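Local coordinates for protein probable acetyltransferase (Bacillus subtilis, PDB 1NSL) that probably transfers an acetyl group from acetyl-CoA to the N-terminal amine of proteins, possibly ribosomal ones, at residues Ser47-Thr50 with Tyr51-Thr54. Sequence-based numbering, arbitrary orientation.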
loop_
_atom_site.group_PDB
_atom_site.type_symbol
_atom_site.label_atom_id
_atom_site.label_comp_id
_atom_site.label_asym_id
_atom_site.label_seq_id
_atom_site.Cartn_x
_atom_site.Cartn_y
_atom_site.Cartn_z
ATOM N N SER C 47 21.156 -6.270 11.225
ATOM C CA SER C 47 21.618 -4.971 10.803
ATOM C C SER C 47 20.671 -4.098 11.556
ATOM O O SER C 47 19.515 -4.059 11.238
ATOM C CB SER C 47 21.361 -4.777 9.330
ATOM O OG SER C 47 21.000 -3.437 9.090
ATOM N N ALA C 48 21.130 -3.423 12.591
ATOM C CA ALA C 48 20.234 -2.625 13.441
ATOM C C ALA C 48 19.271 -1.720 12.666
ATOM O O ALA C 48 18.193 -1.436 13.163
ATOM C CB ALA C 48 21.021 -1.808 14.468
ATOM N N ASP C 49 19.650 -1.250 11.472
ATOM C CA ASP C 49 18.731 -0.472 10.669
ATOM C C ASP C 49 17.587 -1.319 10.142
ATOM O O ASP C 49 16.446 -0.956 10.237
ATOM C CB ASP C 49 19.477 0.168 9.512
ATOM C CG ASP C 49 20.189 1.418 9.928
ATOM O OD1 ASP C 49 20.112 2.399 9.180
ATOM O OD2 ASP C 49 20.835 1.528 10.999
ATOM N N THR C 50 17.900 -2.459 9.571
ATOM C CA THR C 50 16.864 -3.305 9.039
ATOM C C THR C 50 15.829 -3.672 10.096
ATOM O O THR C 50 14.638 -3.532 9.835
ATOM C CB THR C 50 17.459 -4.530 8.322
ATOM O OG1 THR C 50 18.328 -4.097 7.233
ATOM C CG2 THR C 50 16.339 -5.339 7.642
ATOM N N TYR C 51 16.247 -4.088 11.293
ATOM C CA TYR C 51 15.249 -4.374 12.327
ATOM C C TYR C 51 14.436 -3.149 12.714
ATOM O O TYR C 51 13.252 -3.245 13.037
ATOM C CB TYR C 51 15.859 -5.000 13.588
ATOM C CG TYR C 51 16.228 -6.405 13.368
ATOM C CD1 TYR C 51 17.544 -6.759 13.055
ATOM C CD2 TYR C 51 15.274 -7.382 13.384
ATOM C CE1 TYR C 51 17.874 -8.070 12.817
ATOM C CE2 TYR C 51 15.601 -8.684 13.134
ATOM C CZ TYR C 51 16.878 -9.019 12.863
ATOM O OH TYR C 51 17.165 -10.318 12.633
ATOM N N ARG C 52 15.076 -1.997 12.692
ATOM C CA ARG C 52 14.375 -0.792 13.057
ATOM C C ARG C 52 13.408 -0.355 11.995
ATOM O O ARG C 52 12.308 0.100 12.288
ATOM C CB ARG C 52 15.362 0.333 13.267
ATOM C CG ARG C 52 14.803 1.491 14.016
ATOM C CD ARG C 52 15.860 2.447 14.620
ATOM N NE ARG C 52 17.092 2.345 13.859
ATOM C CZ ARG C 52 18.271 2.039 14.372
ATOM N NH1 ARG C 52 18.412 1.842 15.678
ATOM N NH2 ARG C 52 19.313 1.945 13.572
ATOM N N GLU C 53 13.783 -0.469 10.739
ATOM C CA GLU C 53 12.909 0.153 9.761
ATOM C C GLU C 53 11.860 -0.758 9.138
ATOM O O GLU C 53 10.813 -0.307 8.665
ATOM C CB GLU C 53 13.741 0.863 8.694
ATOM C CG GLU C 53 14.606 2.013 9.204
ATOM C CD GLU C 53 15.880 2.150 8.365
ATOM O OE1 GLU C 53 15.905 1.574 7.250
ATOM O OE2 GLU C 53 16.876 2.809 8.795
ATOM N N THR C 54 12.139 -2.051 9.186
ATOM C CA THR C 54 11.378 -3.026 8.474
ATOM C C THR C 54 10.966 -4.170 9.340
ATOM O O THR C 54 9.777 -4.432 9.518
ATOM C CB THR C 54 12.271 -3.556 7.390
ATOM O OG1 THR C 54 12.431 -2.517 6.423
ATOM C CG2 THR C 54 11.601 -4.653 6.643
#
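Asp49 and Arg52, three residues apart on the opening turn of helix 48-65, form a salt bridge in which Asp49 OD2 stands 3.0 Å from Arg52 NH2. Its hydrogen-bond component is weak; the carboxylate oxygen lies at the guanidinium edge and in its plane, yet the two flat groups are turned 78° apart. Arg52 reaches this position with CG anti to its backbone N (chi1 -163°) and a bend at chi3, so that Ala48 O sits over one guanidinium face, toward its rim. Its NH1 makes a second salt bridge, to Glu22 of helix 21-30, so the arginine links two acidic groups.

A second charged pair is of like sign: the acceptor oxygens Asp49 OD1 and Glu53 OE2 lie 3.3 Å apart, on side chains running alongside each other, and would be expected to repel if both are ionised. Arg52, paired with Asp49, probably offsets part of this repulsion.

Backbone bonds follow the i to i+4 pattern. Tyr51 N bonds to Ser47 O, Arg52 N to Ala48 O and Thr54 N to Thr50 O, while Glu53 N meets Asp49 O at 2.8 Å. Thr50 O also receives a weak bond from Glu53 N.

The Tyr51 ring, the buried member, lies beside the Ser47 carbonyl, CD1 3.8 Å from Ser47 O, and packs on Ala21, Leu24 and Ile28 of helix 21-30 and on Phe40 and Trp59.

At the start of the helix, Ser47 OG accepts from Thr50 N at 3.3 Å with a nearly straight 173° angle. This is a serine N-cap, here beginning the solvent-facing first turn of helix 48-65 in the GNAT acetyltransferase domain, whose inner side packs on helix 21-30 through Tyr51 and Arg52.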